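Local coordinates for Non-structural protein (Porcine reproductive and respiratory syndrome virus, PDB 3IFU), which forms the leader protease nsp1alpha of the viral polyprotein, a zinc-binding papain-like cysteine protease that probably also suppresses host interferon-beta production, at residues 84-88 / 89-93; 113-116 / 117-121. All blocks are in the same frame, centred on the assembly; numbering follows the deposited sequence.

Contact 1: 84-88 / 89-93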
ATOM      1  N   ILE A  84       2.335   6.845   7.333  1.00 37.11           N
ATOM      2  CA  ILE A  84       2.578   6.889   8.776  1.00 38.64           C
ATOM      3  C   ILE A  84       1.297   6.552   9.539  1.00 38.85           C
ATOM      4  O   ILE A  84       1.331   5.842  10.537  1.00 39.48           O
ATOM      5  CB  ILE A  84       3.094   8.279   9.234  1.00 37.26           C
ATOM      6  CG1 ILE A  84       4.508   8.515   8.697  1.00 34.06           C
ATOM      7  CG2 ILE A  84       3.075   8.364  10.746  1.00 34.01           C
ATOM      8  CD1 ILE A  84       5.000   9.936   8.848  1.00 33.54           C
ATOM      9  N   ALA A  85       0.167   7.054   9.063  1.00 38.69           N
ATOM     10  CA  ALA A  85      -1.095   6.768   9.720  1.00 40.34           C
ATOM     11  C   ALA A  85      -1.497   5.297   9.565  1.00 40.65           C
ATOM     12  O   ALA A  85      -1.947   4.677  10.527  1.00 40.75           O
ATOM     13  CB  ALA A  85      -2.190   7.673   9.173  1.00 40.85           C
ATOM     14  N   ARG A  86      -1.333   4.730   8.371  1.00 39.74           N
ATOM     15  CA  ARG A  86      -1.719   3.335   8.180  1.00 42.45           C
ATOM     16  C   ARG A  86      -0.882   2.345   8.968  1.00 42.17           C
ATOM     17  O   ARG A  86      -1.415   1.399   9.540  1.00 42.96           O
ATOM     18  CB  ARG A  86      -1.660   2.910   6.716  1.00 44.41           C
ATOM     19  CG  ARG A  86      -2.404   1.594   6.488  1.00 47.45           C
ATOM     20  CD  ARG A  86      -3.886   1.882   6.281  1.00 53.36           C
ATOM     21  NE  ARG A  86      -4.825   1.017   7.004  1.00 56.29           N
ATOM     22  CZ  ARG A  86      -4.846   0.854   8.323  1.00 56.05           C
ATOM     23  NH1 ARG A  86      -3.964   1.477   9.092  1.00 56.94           N
ATOM     24  NH2 ARG A  86      -5.790   0.112   8.885  1.00 54.72           N
ATOM     25  N   MET A  87       0.430   2.552   8.978  1.00 41.99           N
ATOM     26  CA  MET A  87       1.342   1.664   9.688  1.00 41.64           C
ATOM     27  C   MET A  87       1.265   1.865  11.190  1.00 42.25           C
ATOM     28  O   MET A  87       1.749   1.047  11.961  1.00 43.08           O
ATOM     29  CB  MET A  87       2.777   1.909   9.225  1.00 39.59           C
ATOM     30  CG  MET A  87       2.943   1.940   7.715  1.00 40.08           C
ATOM     31  SD  MET A  87       4.662   1.982   7.168  1.00 40.05           S
ATOM     32  CE  MET A  87       5.053   3.699   7.335  1.00 37.89           C
ATOM     33  N   THR A  88       0.626   2.949  11.600  1.00 45.20           N
ATOM     34  CA  THR A  88       0.525   3.298  13.009  1.00 47.19           C
ATOM     35  C   THR A  88      -0.871   3.100  13.638  1.00 48.31           C
ATOM     36  O   THR A  88      -1.105   3.467  14.789  1.00 47.59           O
ATOM     37  CB  THR A  88       1.057   4.762  13.194  1.00 46.59           C
ATOM     38  OG1 THR A  88       2.490   4.752  13.215  1.00 47.89           O
ATOM     39  CG2 THR A  88       0.588   5.363  14.447  1.00 50.06           C
ATOM     40  N   SER A  89      -1.791   2.489  12.895  1.00 48.50           N
ATOM     41  CA  SER A  89      -3.138   2.247  13.412  1.00 49.07           C
ATOM     42  C   SER A  89      -3.680   0.886  12.988  1.00 50.86           C
ATOM     43  O   SER A  89      -3.059   0.175  12.201  1.00 49.98           O
ATOM     44  CB  SER A  89      -4.096   3.334  12.927  1.00 48.85           C
ATOM     45  OG  SER A  89      -4.158   3.357  11.509  1.00 48.17           O
ATOM     46  N   GLY A  90      -4.848   0.533  13.520  1.00 53.56           N
ATOM     47  CA  GLY A  90      -5.481  -0.728  13.177  1.00 55.47           C
ATOM     48  C   GLY A  90      -6.711  -0.477  12.324  1.00 58.53           C
ATOM     49  O   GLY A  90      -6.876   0.617  11.783  1.00 58.03           O
ATOM     50  N   ASN A  91      -7.581  -1.478  12.203  1.00 61.62           N
ATOM     51  CA  ASN A  91      -8.798  -1.344  11.403  1.00 64.44           C
ATOM     52  C   ASN A  91      -9.800  -0.371  12.015  1.00 65.37           C
ATOM     53  O   ASN A  91     -10.249   0.566  11.349  1.00 66.54           O
ATOM     54  CB  ASN A  91      -9.458  -2.712  11.202  1.00 66.37           C
ATOM     55  CG  ASN A  91      -8.960  -3.423   9.952  1.00 69.69           C
ATOM     56  OD1 ASN A  91      -7.758  -3.542   9.722  1.00 69.20           O
ATOM     57  ND2 ASN A  91      -9.892  -3.906   9.138  1.00 72.72           N
ATOM     58  N   LEU A  92     -10.153  -0.594  13.275  1.00 66.22           N
ATOM     59  CA  LEU A  92     -11.099   0.281  13.966  1.00 67.47           C
ATOM     60  C   LEU A  92     -10.266   1.253  14.786  1.00 66.22           C
ATOM     61  O   LEU A  92     -10.209   1.142  16.009  1.00 67.69           O
ATOM     62  CB  LEU A  92     -12.010  -0.536  14.897  1.00 70.21           C
ATOM     63  CG  LEU A  92     -12.786  -1.754  14.364  1.00 71.62           C
ATOM     64  CD1 LEU A  92     -13.489  -1.397  13.052  1.00 72.00           C
ATOM     65  CD2 LEU A  92     -11.834  -2.929  14.157  1.00 72.13           C
ATOM     66  N   ASN A  93      -9.626   2.205  14.110  1.00 63.66           N
ATOM     67  CA  ASN A  93      -8.750   3.165  14.777  1.00 59.71           C
ATOM     68  C   ASN A  93      -8.140   4.134  13.757  1.00 57.12           C
ATOM     69  O   ASN A  93      -7.704   5.233  14.111  1.00 55.61           O
ATOM     70  CB  ASN A  93      -7.630   2.383  15.486  1.00 61.06           C
ATOM     71  CG  ASN A  93      -6.744   3.258  16.353  1.00 62.69           C
ATOM     72  OD1 ASN A  93      -7.227   4.146  17.061  1.00 61.49           O
ATOM     73  ND2 ASN A  93      -5.436   2.993  16.324  1.00 61.27           N
TER
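S89 turns its hydroxyl back onto the last turn of helix 81-87 and donates from OG to the carbonyl oxygen A85 O at 2.8 Å. With chi1 at 60°, OG sits between the S89 backbone N and carbonyl carbon, on the side that faces this carbonyl. It approaches A85 O tilted 31° from the carbonyl plane. The amide of S89 is near the same oxygen but badly angled, so the hydroxyl supplies the bond four residues on that the backbone no longer makes. A weak bond from T88 N, 3.3 Å from A85 O, gives that oxygen a second donor. The main chain of S89 meets the tip of R86: NH1 reaches S89 O at 3.5 Å, a weak bond.

The hydroxyl bond lies at the C-terminal end of helix 81-87, where the chain leaves for the connection to helix 94-108 in the papain-like protease domain. F94 and R97 of that helix pack on S89.

G90 offers its carbonyl to the other terminal nitrogen of the arginine, with R86 NH2 weakly bonded to G90 O at 3.1 Å. The side chain of R86 leaves its helix with CG anti to the backbone N (chi1 -165°), then bends twice, so that the guanidinium meets G90 O edge-on. N91 follows, its OD1 lying 4.2 Å from R86 NH2. N161 of the second subunit packs on R86, and R124 of the second subunit on N91.

Contact 2: 113-116 / 117-121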
ATOM      1  N   PRO A 113      12.542  14.235  13.180  1.00 51.57           N
ATOM      2  CA  PRO A 113      12.645  13.169  14.185  1.00 52.68           C
ATOM      3  C   PRO A 113      11.727  13.439  15.374  1.00 53.51           C
ATOM      4  O   PRO A 113      11.163  12.519  15.969  1.00 55.04           O
ATOM      5  CB  PRO A 113      14.116  13.206  14.580  1.00 50.77           C
ATOM      6  CG  PRO A 113      14.782  13.607  13.312  1.00 52.34           C
ATOM      7  CD  PRO A 113      13.882  14.713  12.793  1.00 50.92           C
ATOM      8  N   THR A 114      11.578  14.714  15.708  1.00 52.58           N
ATOM      9  CA  THR A 114      10.738  15.111  16.820  1.00 53.79           C
ATOM     10  C   THR A 114       9.259  14.866  16.523  1.00 54.72           C
ATOM     11  O   THR A 114       8.518  14.414  17.396  1.00 55.34           O
ATOM     12  CB  THR A 114      10.986  16.595  17.173  1.00 53.48           C
ATOM     13  OG1 THR A 114      12.272  16.720  17.800  1.00 52.87           O
ATOM     14  CG2 THR A 114       9.909  17.121  18.099  1.00 51.02           C
ATOM     15  N   VAL A 115       8.831  15.152  15.297  1.00 54.81           N
ATOM     16  CA  VAL A 115       7.439  14.933  14.924  1.00 53.11           C
ATOM     17  C   VAL A 115       7.146  13.435  14.840  1.00 52.09           C
ATOM     18  O   VAL A 115       6.015  13.007  15.064  1.00 53.01           O
ATOM     19  CB  VAL A 115       7.101  15.601  13.575  1.00 52.89           C
ATOM     20  CG1 VAL A 115       5.697  15.212  13.133  1.00 52.35           C
ATOM     21  CG2 VAL A 115       7.176  17.102  13.718  1.00 52.73           C
ATOM     22  N   LEU A 116       8.160  12.639  14.520  1.00 50.46           N
ATOM     23  CA  LEU A 116       7.969  11.196  14.445  1.00 50.97           C
ATOM     24  C   LEU A 116       7.886  10.622  15.860  1.00 52.30           C
ATOM     25  O   LEU A 116       7.197   9.634  16.098  1.00 53.03           O
ATOM     26  CB  LEU A 116       9.110  10.537  13.662  1.00 48.67           C
ATOM     27  CG  LEU A 116       9.167  10.844  12.162  1.00 48.41           C
ATOM     28  CD1 LEU A 116      10.409  10.224  11.546  1.00 47.82           C
ATOM     29  CD2 LEU A 116       7.919  10.314  11.487  1.00 48.85           C
ATOM     30  N   LYS A 117       8.592  11.250  16.798  1.00 53.89           N
ATOM     31  CA  LYS A 117       8.566  10.816  18.191  1.00 54.26           C
ATOM     32  C   LYS A 117       7.202  11.144  18.783  1.00 52.58           C
ATOM     33  O   LYS A 117       6.619  10.330  19.488  1.00 52.94           O
ATOM     34  CB  LYS A 117       9.663  11.512  18.999  1.00 56.08           C
ATOM     35  CG  LYS A 117      11.061  11.041  18.651  1.00 61.17           C
ATOM     36  CD  LYS A 117      12.134  11.905  19.310  1.00 64.84           C
ATOM     37  CE  LYS A 117      13.548  11.412  18.967  1.00 64.70           C
ATOM     38  NZ  LYS A 117      14.605  12.339  19.476  1.00 64.56           N
ATOM     39  N   THR A 118       6.695  12.339  18.489  1.00 50.75           N
ATOM     40  CA  THR A 118       5.383  12.760  18.984  1.00 51.58           C
ATOM     41  C   THR A 118       4.312  11.782  18.476  1.00 51.53           C
ATOM     42  O   THR A 118       3.342  11.472  19.179  1.00 49.06           O
ATOM     43  CB  THR A 118       5.033  14.199  18.498  1.00 51.30           C
ATOM     44  OG1 THR A 118       6.053  15.111  18.920  1.00 51.31           O
ATOM     45  CG2 THR A 118       3.704  14.656  19.071  1.00 50.12           C
ATOM     46  N   LEU A 119       4.512  11.296  17.254  1.00 51.36           N
ATOM     47  CA  LEU A 119       3.594  10.358  16.623  1.00 51.43           C
ATOM     48  C   LEU A 119       3.887   8.911  17.014  1.00 52.93           C
ATOM     49  O   LEU A 119       3.212   7.991  16.549  1.00 51.76           O
ATOM     50  CB  LEU A 119       3.655  10.504  15.100  1.00 51.00           C
ATOM     51  CG  LEU A 119       3.100  11.804  14.518  1.00 48.85           C
ATOM     52  CD1 LEU A 119       3.177  11.750  13.011  1.00 48.72           C
ATOM     53  CD2 LEU A 119       1.658  11.992  14.971  1.00 47.64           C
ATOM     54  N   GLN A 120       4.897   8.717  17.860  1.00 53.56           N
ATOM     55  CA  GLN A 120       5.268   7.385  18.335  1.00 52.91           C
ATOM     56  C   GLN A 120       5.328   6.368  17.216  1.00 51.44           C
ATOM     57  O   GLN A 120       4.825   5.250  17.348  1.00 52.28           O
ATOM     58  CB  GLN A 120       4.267   6.910  19.378  1.00 55.38           C
ATOM     59  CG  GLN A 120       4.335   7.658  20.676  1.00 58.93           C
ATOM     60  CD  GLN A 120       3.095   7.447  21.503  1.00 62.77           C
ATOM     61  OE1 GLN A 120       3.078   7.737  22.700  1.00 63.46           O
ATOM     62  NE2 GLN A 120       2.036   6.950  20.866  1.00 62.37           N
ATOM     63  N   VAL A 121       5.945   6.763  16.113  1.00 49.14           N
ATOM     64  CA  VAL A 121       6.078   5.894  14.961  1.00 47.46           C
ATOM     65  C   VAL A 121       6.866   4.630  15.306  1.00 48.37           C
ATOM     66  O   VAL A 121       6.480   3.519  14.922  1.00 45.43           O
ATOM     67  CB  VAL A 121       6.749   6.663  13.808  1.00 47.02           C
ATOM     68  CG1 VAL A 121       7.406   5.712  12.830  1.00 45.86           C
ATOM     69  CG2 VAL A 121       5.706   7.502  13.106  1.00 46.53           C
TER
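L116 and V121 meet across a Schellman motif that ends helix 113-118. Q120 has positive phi and turns the chain so that two amides point back into the last turn. V121 N bonds L116 O at 3.1 Å, nearly straight at 177°, while Q120 N bonds K117 O at 2.9 Å. Ordinary helical bonds precede them: K117 N to P113 O, T118 N to T114 O, and L119 N to V115 O.

One apolar contact spans the reversal: L116 CD2 rests 3.9 Å from V121 CG2, the two side chains crossing at a slant; this is the hydrophobic pair that commonly accompanies a Schellman motif. V115 CG1 and L119 CD1, a pair one turn apart along the helix, touch more loosely at 4.3 Å. Among these, I84 of helix 81-87 covers L116, L119 and V121, whereas V115 faces I105 and A108 of helix 94-108.

The remaining polar contact is on the exposed side. T118 places OG1 beside its own backbone N (chi1 -57°), facing back along the helix, and OG1 donates to T114 O at 3.0 Å. T114 O therefore accepts two hydrogen bonds, from T118 N and T118 OG1, which approach from opposite faces of its carbonyl plane.

How the contacts relate
Both contacts finish a short helix of the protease domain, but by different means. At 84-93 the end is helped by a serine hydroxyl that returns to a helix carbonyl and an arginine weakly bonded to carbonyls of the departing chain. At 113-121 backbone amides do the closing. Both are partly buried; contact 1 lies beside the second subunit, whereas contact 2, touched by no other chain, turns its apolar side inward and has an exposed face with its threonines and lysine. The helices meet through I84, whose CG2 lies 3.6 Å from V121 CG2 and whose CD1 lies 4.0 Å from L116 CD2. Helix 94-108 packs against both, and its R97 touches S89 and weakly bonds L119 O.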